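Local coordinates for N-acetylglucosamine-6-phosphate deacetylase (Thermotoga maritima, PDB 1O12), which probably removes the acetyl group from N-acetylglucosamine-6-phosphate with the help of one bound divalent metal ion, at residues E16-V21 with I48-L53; D25-G30 with C320-L325; V95-E100 with E141-P146; V124-P129 with K160-A165; D233-L238 with G261-T266. One frame throughout, in Å; residues are numbered along the deposited sequence.

Contact 1: residues E16-V21 with I48-L53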
# COMPACT_ATOMS: atom_id res chain seq x y z
N GLU A 16 12.13 -0.47 39.83
CA GLU A 16 11.82 0.95 40.03
C GLU A 16 12.49 1.94 39.10
O GLU A 16 13.48 1.64 38.44
CB GLU A 16 12.12 1.38 41.48
CG GLU A 16 13.58 1.17 41.94
CD GLU A 16 13.87 1.76 43.34
OE1 GLU A 16 12.97 1.68 44.23
OE2 GLU A 16 15.00 2.31 43.55
N LYS A 17 11.92 3.14 39.07
CA LYS A 17 12.41 4.25 38.29
C LYS A 17 12.70 3.84 36.86
O LYS A 17 13.84 3.96 36.38
CB LYS A 17 13.70 4.81 38.94
CG LYS A 17 13.58 5.21 40.41
CD LYS A 17 14.93 5.71 40.95
CE LYS A 17 16.04 4.64 40.87
NZ LYS A 17 16.46 4.27 39.48
N VAL A 18 11.68 3.36 36.16
CA VAL A 18 11.90 2.94 34.79
C VAL A 18 10.92 3.55 33.82
O VAL A 18 9.87 4.07 34.22
CB VAL A 18 11.83 1.38 34.62
CG1 VAL A 18 13.09 0.77 35.13
CG2 VAL A 18 10.61 0.79 35.34
N LEU A 19 11.27 3.51 32.55
CA LEU A 19 10.38 3.99 31.53
C LEU A 19 9.50 2.77 31.23
O LEU A 19 9.88 1.90 30.47
CB LEU A 19 11.16 4.35 30.27
CG LEU A 19 10.44 5.37 29.39
CD1 LEU A 19 11.20 5.47 28.04
CD2 LEU A 19 9.01 4.98 29.17
N ILE A 20 8.33 2.71 31.88
CA ILE A 20 7.39 1.61 31.70
C ILE A 20 6.69 1.72 30.33
O ILE A 20 6.18 2.78 29.97
CB ILE A 20 6.30 1.64 32.77
CG1 ILE A 20 6.96 1.59 34.15
CG2 ILE A 20 5.30 0.48 32.56
CD1 ILE A 20 6.01 2.08 35.28
N VAL A 21 6.63 0.62 29.60
CA VAL A 21 6.00 0.67 28.31
C VAL A 21 4.94 -0.39 28.15
O VAL A 21 5.25 -1.57 28.09
CB VAL A 21 7.02 0.47 27.18
CG1 VAL A 21 6.38 0.69 25.86
CG2 VAL A 21 8.22 1.40 27.39
N ILE A 48 13.26 10.49 37.17
CA ILE A 48 14.17 10.29 36.03
C ILE A 48 14.46 8.80 35.85
O ILE A 48 15.05 8.16 36.72
CB ILE A 48 15.52 11.07 36.20
CG1 ILE A 48 15.97 11.05 37.67
CG2 ILE A 48 15.36 12.51 35.71
CD1 ILE A 48 17.16 11.98 37.99
N PRO A 49 14.06 8.24 34.70
CA PRO A 49 14.21 6.84 34.29
C PRO A 49 15.60 6.22 34.27
O PRO A 49 16.58 6.84 33.87
CB PRO A 49 13.57 6.81 32.91
CG PRO A 49 12.56 7.89 32.99
CD PRO A 49 13.29 8.99 33.69
N ARG A 50 15.64 4.96 34.70
CA ARG A 50 16.84 4.12 34.81
C ARG A 50 17.10 3.37 33.49
O ARG A 50 18.24 3.15 33.09
CB ARG A 50 16.62 3.11 35.96
CG ARG A 50 17.82 2.21 36.35
CD ARG A 50 17.48 0.68 36.48
NE ARG A 50 16.51 0.33 37.53
CZ ARG A 50 16.53 -0.82 38.22
NH1 ARG A 50 17.47 -1.73 37.98
NH2 ARG A 50 15.61 -1.05 39.16
N GLY A 51 16.02 2.97 32.84
CA GLY A 51 16.11 2.25 31.59
C GLY A 51 14.69 2.05 31.08
O GLY A 51 13.74 2.71 31.56
N VAL A 52 14.53 1.16 30.11
CA VAL A 52 13.20 0.91 29.57
C VAL A 52 12.75 -0.47 30.00
O VAL A 52 13.55 -1.39 30.07
CB VAL A 52 13.20 0.98 28.00
CG1 VAL A 52 11.77 0.84 27.48
CG2 VAL A 52 13.82 2.28 27.54
N LEU A 53 11.47 -0.60 30.31
CA LEU A 53 10.90 -1.89 30.70
C LEU A 53 9.76 -2.16 29.73
O LEU A 53 8.85 -1.32 29.59
CB LEU A 53 10.35 -1.85 32.12
CG LEU A 53 10.02 -3.23 32.69
CD1 LEU A 53 11.32 -3.90 33.08
CD2 LEU A 53 9.10 -3.14 33.93
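L19 is held through both of its main-chain polar atoms by the 48-53 segment, as befits two parallel strands. Its N donates to G51 O at 2.8 Å, nearly straight at 168°, and its O accepts from L53 N at 3.0 Å. V21 N then reaches L53 O at 2.9 Å, extending the ladder by one rung. Before the strands pair, R50 N donates to K17 O at 2.7 Å. K17 forms a G1 beta bulge with V18 opposite G30 and has the positive phi (49°) that goes with that position.

The apolar contacts join branched side chains. V21 CG2 meets V52 CG1 at 3.6 Å; chi1 of -175° sets this V52 methyl anti to its own N, on the V21 side. L19 CD1 runs alongside V52 CG2, while V18 CG2 rests against L53 CB at 4.2 Å. I322 covers V21 and V52, and L355 packs on V18 and L53.

Among the charged groups, R50 turns the edge of its guanidinium to E16 O, with a weak NE bond of 3.4 Å. K17 NZ stands 4.4 Å from R50 NE, an approach of like charges, and the E16 carboxylate does not touch the guanidinium. The join therefore relies on backbone bonds and valine and leucine packing, with its ionic groups probably adding little at the partly exposed end.

Contact 2: residues D25-G30 with C320-L325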
# COMPACT_ATOMS: atom_id res chain seq x y z
N ASP A 25 -1.66 1.34 27.67
CA ASP A 25 -1.63 2.47 28.56
C ASP A 25 -0.54 3.47 28.20
O ASP A 25 -0.43 4.51 28.83
CB ASP A 25 -1.49 1.99 30.01
CG ASP A 25 -2.68 1.14 30.46
OD1 ASP A 25 -3.83 1.47 30.07
OD2 ASP A 25 -2.47 0.15 31.21
N GLY A 26 0.28 3.17 27.20
CA GLY A 26 1.32 4.12 26.84
C GLY A 26 2.62 3.93 27.61
O GLY A 26 2.81 2.91 28.28
N GLU A 27 3.51 4.92 27.51
CA GLU A 27 4.80 4.86 28.19
C GLU A 27 4.91 5.93 29.27
O GLU A 27 4.50 7.05 29.07
CB GLU A 27 5.93 5.00 27.19
CG GLU A 27 5.68 6.08 26.21
CD GLU A 27 6.52 5.93 24.98
OE1 GLU A 27 7.70 6.33 25.03
OE2 GLU A 27 6.00 5.38 23.98
N PHE A 28 5.48 5.56 30.41
CA PHE A 28 5.60 6.50 31.52
C PHE A 28 6.56 6.02 32.60
O PHE A 28 6.76 4.82 32.76
CB PHE A 28 4.22 6.73 32.11
CG PHE A 28 3.50 5.46 32.45
CD1 PHE A 28 3.81 4.77 33.62
CD2 PHE A 28 2.52 4.95 31.60
CE1 PHE A 28 3.15 3.58 33.93
CE2 PHE A 28 1.86 3.75 31.90
CZ PHE A 28 2.18 3.07 33.07
N THR A 29 7.16 6.96 33.32
CA THR A 29 8.09 6.59 34.39
C THR A 29 7.30 6.10 35.58
O THR A 29 6.20 6.58 35.86
CB THR A 29 8.96 7.77 34.83
OG1 THR A 29 8.12 8.81 35.37
CG2 THR A 29 9.75 8.32 33.67
N GLY A 30 7.87 5.13 36.28
CA GLY A 30 7.22 4.57 37.45
C GLY A 30 7.93 3.32 37.97
O GLY A 30 9.11 3.09 37.69
N CYS A 320 9.01 4.94 14.95
CA CYS A 320 7.83 4.77 15.80
C CYS A 320 8.19 4.95 17.28
O CYS A 320 9.36 5.04 17.65
CB CYS A 320 7.23 3.39 15.62
SG CYS A 320 8.31 2.11 16.31
N SER A 321 7.18 4.98 18.13
CA SER A 321 7.41 5.15 19.57
C SER A 321 7.67 3.79 20.22
O SER A 321 7.40 2.75 19.62
CB SER A 321 6.19 5.76 20.22
OG SER A 321 5.11 4.84 20.18
N ILE A 322 8.19 3.81 21.46
CA ILE A 322 8.45 2.57 22.18
C ILE A 322 7.14 1.91 22.50
O ILE A 322 7.08 0.72 22.68
CB ILE A 322 9.24 2.80 23.45
CG1 ILE A 322 10.53 3.54 23.11
CG2 ILE A 322 9.63 1.44 24.05
CD1 ILE A 322 11.62 3.46 24.21
N THR A 323 6.07 2.68 22.58
CA THR A 323 4.75 2.09 22.80
C THR A 323 4.32 1.26 21.58
O THR A 323 3.69 0.22 21.72
CB THR A 323 3.67 3.15 23.02
OG1 THR A 323 3.82 3.73 24.33
CG2 THR A 323 2.31 2.53 22.88
N GLU A 324 4.65 1.72 20.38
CA GLU A 324 4.28 0.98 19.18
C GLU A 324 5.14 -0.25 18.98
O GLU A 324 4.68 -1.25 18.40
CB GLU A 324 4.42 1.87 17.95
CG GLU A 324 3.38 2.98 17.83
CD GLU A 324 3.85 4.02 16.85
OE1 GLU A 324 4.86 4.67 17.16
OE2 GLU A 324 3.24 4.17 15.76
N LEU A 325 6.40 -0.17 19.43
CA LEU A 325 7.35 -1.25 19.34
C LEU A 325 6.90 -2.39 20.23
O LEU A 325 7.23 -3.54 19.97
CB LEU A 325 8.73 -0.82 19.78
CG LEU A 325 9.72 -0.29 18.74
CD1 LEU A 325 11.04 0.04 19.47
CD2 LEU A 325 9.93 -1.32 17.64
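G26 brings its peptide carbon to 3.5 Å from T323 OG1, the first touch of the strand on the helix that starts at I322. Its backbone angles (phi 88°, psi -168°) leave no room for a beta carbon beside the carbonyl oxygen of D25, so glycine fits.

E27, next in line, carries most of the contact. Chi1 of 45° places CG between its own N and carbonyl carbon, and the chain beyond runs extended, delivering the carboxylate to the first turn of the helix. There OE2 accepts from T323 OG1 at 2.8 Å, on the anti side and 21° out of the carboxylate plane, and more weakly from T323 N at 3.0 Å. Threonine suits its place because its OG1 lies beside its own N, letting both donors address one oxygen. The other oxygen, OE1, lies 4.2 Å from I322 CB, while L19 touches the E27 side chain near its base. Putting a leucine here would take the carboxylate away and would probably leave T323 OG1 and the helix-start T323 N without this acceptor.

The helix also has a cap of its own: E324 N donates to S321 OG at 3.2 Å, and S321 N returns a bond to E324 OE1. The strand of the small beta domain thus lends an acid to an amidohydrolase-domain helix whose N-terminus is closed by a classic capping box.

Contact 3: residues V95-E100 with E141-P146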
# COMPACT_ATOMS: atom_id res chain seq x y z
N VAL A 95 10.12 -26.55 8.90
CA VAL A 95 10.10 -26.24 7.47
C VAL A 95 9.35 -27.44 6.86
O VAL A 95 8.97 -28.34 7.60
CB VAL A 95 11.52 -26.12 6.89
CG1 VAL A 95 12.16 -24.85 7.39
CG2 VAL A 95 12.35 -27.33 7.28
N SER A 96 9.10 -27.44 5.56
CA SER A 96 8.42 -28.58 4.94
C SER A 96 9.22 -29.86 5.23
O SER A 96 10.45 -29.89 5.12
CB SER A 96 8.27 -28.38 3.44
OG SER A 96 7.36 -27.33 3.18
N THR A 97 8.50 -30.91 5.60
CA THR A 97 9.16 -32.16 5.93
C THR A 97 8.19 -33.34 5.92
O THR A 97 7.05 -33.22 5.46
CB THR A 97 9.85 -32.01 7.32
OG1 THR A 97 10.82 -33.06 7.49
CG2 THR A 97 8.81 -32.01 8.47
N SER A 98 8.63 -34.48 6.43
CA SER A 98 7.79 -35.68 6.45
C SER A 98 6.79 -35.71 7.61
O SER A 98 7.04 -35.13 8.66
CB SER A 98 8.66 -36.94 6.49
OG SER A 98 9.63 -36.90 7.53
N LEU A 99 5.67 -36.40 7.43
CA LEU A 99 4.70 -36.54 8.51
C LEU A 99 5.45 -37.17 9.70
O LEU A 99 5.10 -36.96 10.86
CB LEU A 99 3.54 -37.46 8.10
CG LEU A 99 2.12 -37.08 8.56
CD1 LEU A 99 1.17 -38.26 8.38
CD2 LEU A 99 2.11 -36.66 10.01
N GLU A 100 6.49 -37.94 9.40
CA GLU A 100 7.23 -38.59 10.45
C GLU A 100 7.99 -37.59 11.32
O GLU A 100 7.80 -37.56 12.52
CB GLU A 100 8.20 -39.61 9.86
CG GLU A 100 8.05 -41.00 10.45
CD GLU A 100 8.39 -41.07 11.95
OE1 GLU A 100 7.56 -40.60 12.79
OE2 GLU A 100 9.49 -41.59 12.28
N GLU A 141 11.03 -29.03 -2.09
CA GLU A 141 9.88 -29.31 -2.95
C GLU A 141 9.34 -30.71 -2.76
O GLU A 141 8.12 -30.94 -2.89
CB GLU A 141 10.23 -29.08 -4.42
CG GLU A 141 9.02 -29.08 -5.36
CD GLU A 141 9.32 -28.44 -6.71
OE1 GLU A 141 10.05 -27.42 -6.75
OE2 GLU A 141 8.83 -28.95 -7.74
N LYS A 142 10.22 -31.65 -2.44
CA LYS A 142 9.78 -33.03 -2.27
C LYS A 142 8.77 -33.26 -1.13
O LYS A 142 7.90 -34.11 -1.26
CB LYS A 142 10.99 -33.98 -2.11
CG LYS A 142 11.99 -33.62 -1.02
CD LYS A 142 13.03 -34.74 -0.85
CE LYS A 142 14.13 -34.37 0.16
NZ LYS A 142 15.05 -33.28 -0.34
N HIS A 143 8.87 -32.49 -0.05
CA HIS A 143 7.94 -32.65 1.08
C HIS A 143 6.62 -31.89 0.94
O HIS A 143 5.63 -32.24 1.57
CB HIS A 143 8.64 -32.25 2.39
CG HIS A 143 9.83 -33.10 2.73
ND1 HIS A 143 9.75 -34.46 2.91
CD2 HIS A 143 11.12 -32.76 3.00
CE1 HIS A 143 10.94 -34.93 3.29
NE2 HIS A 143 11.78 -33.91 3.35
N ILE A 144 6.61 -30.85 0.11
CA ILE A 144 5.42 -30.03 -0.12
C ILE A 144 4.31 -30.90 -0.70
O ILE A 144 4.51 -31.60 -1.69
CB ILE A 144 5.72 -28.86 -1.11
CG1 ILE A 144 6.91 -28.03 -0.60
CG2 ILE A 144 4.46 -27.97 -1.25
CD1 ILE A 144 7.11 -26.72 -1.35
N ARG A 145 3.12 -30.84 -0.11
CA ARG A 145 2.02 -31.65 -0.58
C ARG A 145 0.74 -31.06 -0.02
O ARG A 145 0.79 -30.21 0.88
CB ARG A 145 2.19 -33.07 -0.03
CG ARG A 145 2.29 -33.06 1.49
CD ARG A 145 2.59 -34.42 2.07
NE ARG A 145 2.67 -34.42 3.54
CZ ARG A 145 3.74 -34.05 4.25
NH1 ARG A 145 4.85 -33.64 3.64
NH2 ARG A 145 3.70 -34.12 5.58
N PRO A 146 -0.41 -31.49 -0.54
CA PRO A 146 -1.70 -30.98 -0.06
C PRO A 146 -2.06 -31.66 1.25
O PRO A 146 -1.60 -32.76 1.54
CB PRO A 146 -2.66 -31.35 -1.17
CG PRO A 146 -2.10 -32.64 -1.65
CD PRO A 146 -0.61 -32.37 -1.71
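The two irregular segments come closest at T97 and H143, whose CA atoms are 5.0 Å apart, just before S98 caps helix 99-115. Over one face of the H143 imidazole sits T97 CA, 3.7 Å from the ring centroid and 23° off the normal, a CH-pi contact. S98 N lies above the same face, and K142 CG lies 4.2 Å above the opposite one, so K142 and the T97 backbone sandwich the ring. Its NE2 has a weak bond to D283.

R145 comes in with its chain extended from CG to NE and turns the guanidinium edge to T97 O. R145 NH1 donates to T97 O at 2.9 Å and 166°, the oxygen lying in the guanidinium plane, whereas R145 NH2 adds only a weak bond to T97 O at 3.5 Å. NH2 also forms a salt bridge with E151. S96 CB completes the contact 4.0 Å from H143 CB.

With an alanine in place of H143, the flat surface over T97 CA and S98 N would be lost, and D283 would probably miss its imidazole partner. One carbonyl gripped by arginine and one flat ring thus tie the loop to the helix start, with E151 probably balancing R145's charge.

Contact 4: residues V124-P129 with K160-A165. With FE (Fe (III) ion), chain C.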
# COMPACT_ATOMS: atom_id res chain seq x y z
N VAL A 124 4.88 -25.31 18.69
CA VAL A 124 5.49 -25.45 17.39
C VAL A 124 4.73 -24.76 16.29
O VAL A 124 3.51 -24.84 16.22
CB VAL A 124 5.63 -26.95 17.06
CG1 VAL A 124 6.02 -27.15 15.58
CG2 VAL A 124 6.67 -27.56 17.98
N HIS A 125 5.48 -24.06 15.43
CA HIS A 125 4.90 -23.36 14.28
C HIS A 125 5.28 -24.21 13.07
O HIS A 125 6.48 -24.37 12.74
CB HIS A 125 5.45 -21.94 14.14
CG HIS A 125 5.03 -21.23 12.89
ND1 HIS A 125 5.35 -19.91 12.64
CD2 HIS A 125 4.34 -21.66 11.81
CE1 HIS A 125 4.88 -19.56 11.45
NE2 HIS A 125 4.26 -20.60 10.93
N LEU A 126 4.25 -24.77 12.46
CA LEU A 126 4.43 -25.64 11.31
C LEU A 126 4.34 -24.83 10.02
O LEU A 126 3.24 -24.54 9.52
CB LEU A 126 3.38 -26.77 11.33
CG LEU A 126 3.34 -27.75 12.52
CD1 LEU A 126 2.08 -28.60 12.47
CD2 LEU A 126 4.54 -28.67 12.49
N GLU A 127 5.51 -24.45 9.52
CA GLU A 127 5.62 -23.69 8.28
C GLU A 127 5.78 -24.73 7.19
O GLU A 127 6.84 -25.32 7.03
CB GLU A 127 6.86 -22.79 8.29
CG GLU A 127 6.77 -21.63 7.29
CD GLU A 127 8.12 -21.07 6.90
OE1 GLU A 127 8.93 -20.71 7.77
OE2 GLU A 127 8.37 -21.00 5.69
N GLY A 128 4.73 -24.95 6.42
CA GLY A 128 4.79 -25.97 5.41
C GLY A 128 4.26 -27.21 6.12
O GLY A 128 4.10 -27.17 7.34
N PRO A 129 4.05 -28.33 5.43
CA PRO A 129 4.28 -28.56 4.00
C PRO A 129 3.12 -28.24 3.07
O PRO A 129 3.21 -28.49 1.87
CB PRO A 129 4.63 -30.04 3.97
CG PRO A 129 3.59 -30.59 4.98
CD PRO A 129 3.60 -29.56 6.10
N LYS A 160 0.94 -24.74 17.45
CA LYS A 160 0.28 -23.52 17.86
C LYS A 160 -0.03 -22.63 16.69
O LYS A 160 -0.91 -21.78 16.77
CB LYS A 160 1.14 -22.75 18.86
CG LYS A 160 1.25 -23.46 20.21
CD LYS A 160 -0.10 -23.58 20.90
CE LYS A 160 -0.03 -24.49 22.14
NZ LYS A 160 -1.36 -24.74 22.79
N MSE A 161 0.69 -22.84 15.60
CA MSE A 161 0.51 -22.02 14.42
C MSE A 161 0.82 -22.83 13.18
O MSE A 161 1.61 -23.77 13.22
CB MSE A 161 1.43 -20.81 14.50
CG MSE A 161 1.21 -19.83 13.40
SE MSE A 161 2.17 -18.17 13.67
CE MSE A 161 1.04 -17.31 15.01
N LEU A 162 0.24 -22.46 12.06
CA LEU A 162 0.46 -23.22 10.85
C LEU A 162 0.43 -22.29 9.65
O LEU A 162 -0.54 -21.56 9.48
CB LEU A 162 -0.65 -24.25 10.73
CG LEU A 162 -0.92 -25.25 9.61
CD1 LEU A 162 -0.73 -24.63 8.23
CD2 LEU A 162 -0.06 -26.44 9.83
N THR A 163 1.46 -22.33 8.82
CA THR A 163 1.46 -21.49 7.61
C THR A 163 1.10 -22.31 6.36
O THR A 163 1.80 -23.27 6.00
CB THR A 163 2.82 -20.82 7.36
OG1 THR A 163 3.09 -19.89 8.41
CG2 THR A 163 2.81 -20.07 6.02
N PHE A 164 0.02 -21.91 5.69
CA PHE A 164 -0.48 -22.58 4.49
C PHE A 164 -0.77 -21.64 3.30
O PHE A 164 -0.90 -20.41 3.45
CB PHE A 164 -1.76 -23.33 4.82
CG PHE A 164 -2.96 -22.43 4.91
CD1 PHE A 164 -3.92 -22.44 3.89
CD2 PHE A 164 -3.10 -21.54 5.97
CE1 PHE A 164 -4.99 -21.57 3.93
CE2 PHE A 164 -4.18 -20.65 6.02
CZ PHE A 164 -5.12 -20.66 5.01
N ALA A 165 -0.88 -22.25 2.11
CA ALA A 165 -1.20 -21.51 0.90
C ALA A 165 -2.67 -21.80 0.55
O ALA A 165 -2.99 -22.88 0.12
CB ALA A 165 -0.28 -21.95 -0.23
FE FE C . 9.17 -19.26 4.63
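T163 OG1 is gripped by two groups: H125 NE2 meets it at 2.9 Å near the plane of the imidazole, and T208 OG1, just after strand 206-207, also bonds to it. The second ring nitrogen, H125 ND1, bonds to P60 O, which fixes the ring's rotation.

One face of the same ring is covered by M161, a selenomethionine. Anti torsions at chi1 (-174°) and chi2 (171°) carry M161 CG and SE over that face, CG 3.9 Å and SE 4.0 Å from the H125 ring centroid. A long flexible side chain suits this place, able to lie flat on a ring. On the other side of the sheet L126 CB packs on L162 CD2 at 3.8 Å, and L126 also touches M102 of helix 99-115.

The strands run parallel, 8° apart, with L126 N bonded to M161 O and T163 N to L126 O, both at 2.9 Å. E127, lying next to T163 with its own chain extended, sends OE2 to the iron at 2.2 Å; H188 and H209 also bind the metal. H139 bonds to OE2 and H61 to OE1, holding the carboxylate. G128 leads into a cis peptide before P129; at its positive phi a beta carbon would collide with the carbonyl oxygen of E127, so glycine fits. This is the metal-bearing strand end of an amidohydrolase TIM barrel, within a beta-alpha-beta unit.

Contact 5: residues D233-L238 with G261-T266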
# COMPACT_ATOMS: atom_id res chain seq x y z
N ASP A 233 -7.72 -5.79 9.84
CA ASP A 233 -7.51 -6.73 10.95
C ASP A 233 -6.68 -7.97 10.61
O ASP A 233 -6.69 -8.94 11.36
CB ASP A 233 -8.84 -7.16 11.53
CG ASP A 233 -9.72 -7.75 10.51
OD1 ASP A 233 -10.85 -8.16 10.86
OD2 ASP A 233 -9.28 -7.79 9.33
N VAL A 234 -6.00 -7.95 9.47
CA VAL A 234 -5.10 -9.04 9.05
C VAL A 234 -3.73 -8.53 9.49
O VAL A 234 -3.31 -7.44 9.09
CB VAL A 234 -5.03 -9.20 7.50
CG1 VAL A 234 -3.78 -9.97 7.11
CG2 VAL A 234 -6.24 -9.91 6.99
N LYS A 235 -3.02 -9.30 10.30
CA LYS A 235 -1.71 -8.83 10.73
C LYS A 235 -0.62 -9.38 9.79
O LYS A 235 -0.79 -10.45 9.21
CB LYS A 235 -1.44 -9.24 12.18
CG LYS A 235 -2.54 -8.83 13.15
CD LYS A 235 -2.03 -8.92 14.59
CE LYS A 235 -3.11 -8.57 15.60
NZ LYS A 235 -3.83 -7.32 15.22
N LEU A 236 0.49 -8.66 9.65
CA LEU A 236 1.54 -9.11 8.77
C LEU A 236 2.83 -9.30 9.53
O LEU A 236 3.24 -8.43 10.29
CB LEU A 236 1.80 -8.09 7.65
CG LEU A 236 0.61 -7.46 6.92
CD1 LEU A 236 1.11 -6.48 5.87
CD2 LEU A 236 -0.21 -8.57 6.28
N GLU A 237 3.48 -10.45 9.35
CA GLU A 237 4.73 -10.57 10.06
C GLU A 237 5.82 -10.00 9.14
O GLU A 237 5.76 -10.14 7.93
CB GLU A 237 4.97 -12.04 10.53
CG GLU A 237 5.41 -13.05 9.53
CD GLU A 237 5.57 -14.45 10.13
OE1 GLU A 237 6.28 -15.26 9.51
OE2 GLU A 237 5.00 -14.77 11.20
N LEU A 238 6.79 -9.30 9.72
CA LEU A 238 7.86 -8.69 8.95
C LEU A 238 9.26 -9.05 9.47
O LEU A 238 9.51 -9.00 10.67
CB LEU A 238 7.73 -7.17 9.01
CG LEU A 238 6.48 -6.36 8.74
CD1 LEU A 238 6.89 -4.87 8.80
CD2 LEU A 238 5.86 -6.70 7.36
N GLY A 261 -1.01 -3.54 13.07
CA GLY A 261 -1.09 -4.61 12.10
C GLY A 261 0.21 -5.29 11.71
O GLY A 261 0.27 -5.92 10.67
N ILE A 262 1.24 -5.16 12.54
CA ILE A 262 2.55 -5.76 12.25
C ILE A 262 3.07 -6.65 13.38
O ILE A 262 3.01 -6.30 14.55
CB ILE A 262 3.57 -4.66 11.96
CG1 ILE A 262 3.33 -4.10 10.56
CG2 ILE A 262 4.97 -5.18 12.13
CD1 ILE A 262 3.92 -2.70 10.39
N VAL A 263 3.58 -7.80 13.01
CA VAL A 263 4.11 -8.72 13.99
C VAL A 263 5.59 -8.92 13.74
O VAL A 263 5.97 -9.44 12.68
CB VAL A 263 3.38 -10.06 13.90
CG1 VAL A 263 4.24 -11.19 14.47
CG2 VAL A 263 2.11 -9.97 14.70
N LEU A 264 6.43 -8.50 14.67
CA LEU A 264 7.87 -8.68 14.44
C LEU A 264 8.19 -10.17 14.51
O LEU A 264 7.58 -10.91 15.28
CB LEU A 264 8.69 -7.89 15.45
CG LEU A 264 9.43 -6.69 14.87
CD1 LEU A 264 8.66 -6.08 13.73
CD2 LEU A 264 9.71 -5.65 15.94
N VAL A 265 9.14 -10.61 13.70
CA VAL A 265 9.49 -12.01 13.64
C VAL A 265 10.99 -12.09 13.30
O VAL A 265 11.57 -11.14 12.75
CB VAL A 265 8.60 -12.68 12.53
CG1 VAL A 265 9.41 -13.46 11.58
CG2 VAL A 265 7.48 -13.50 13.15
N THR A 266 11.63 -13.20 13.60
CA THR A 266 13.04 -13.32 13.32
C THR A 266 13.33 -14.18 12.07
O THR A 266 14.14 -13.78 11.23
CB THR A 266 13.76 -13.87 14.59
OG1 THR A 266 14.96 -13.13 14.82
CG2 THR A 266 14.04 -15.34 14.48
O HOH W 1 11.56 -8.36 12.31
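L238 lays its CD1 on the branched side chain of I262, 3.9 Å from CG2. Chi1 of -50° sets its CG anti to the carbonyl carbon, and the straight chi2 carries CD1 across to I262, whose CG2 and CD1 both touch it. V253 of helix 247-257 closes over this pair, a greasy interface suited to leucine and isoleucine.

E237 points to the other face. With chi1 at 77° its CG lies between the backbone N and the carbonyl carbon, and the extended chain runs at a slant past V265, whose CG2 comes within 3.4 Å of OE2. V263 CG1 packs against E237 CB at 4.1 Å, so two valines of the neighbouring strand pack against the glutamate's aliphatic part. Its polar end has partners beyond the two strands: R206 forms a salt bridge with OE2, while H61 ND1 and the main-chain N of H209, whose side chain binds the iron, both bond to OE1.

The strands are parallel, crossing at -26°. V263 N donates to L236 O at 2.8 Å and L238 N to V263 O at 3.1 Å. Toward the end they splay: V265 N reaches L238 O only weakly at 3.5 Å, and a water donates to both L238 O (2.7 Å) and V265 O (2.8 Å), bridging the widening. A buried carboxylate beside V265, paired with arginine, histidine and a peptide N-H, is consistent with a second-shell role beside the metal site.

Contacts 1 and 2 touch, their centres 10 Å apart, where strand 18-22 pairs with strand 26-35; helix 322-336 joins them. They lie where the small beta domain meets helix 322-336 of the barrel domain. Contacts 3 and 4 form a second pair, centres 11 Å apart, meeting at P129 and R145. Contact 5 lies between, its centre 15 Å from contact 4 and 19 Å from contact 2. Along the chain contacts 1 and 2 alternate, as do 3 and 4, while contacts 3, 4 and 5 all fall inside the long loop that contact 2 closes. The chain thus starts in the beta domain, builds the barrel around its metal, and returns to pack against its beginning.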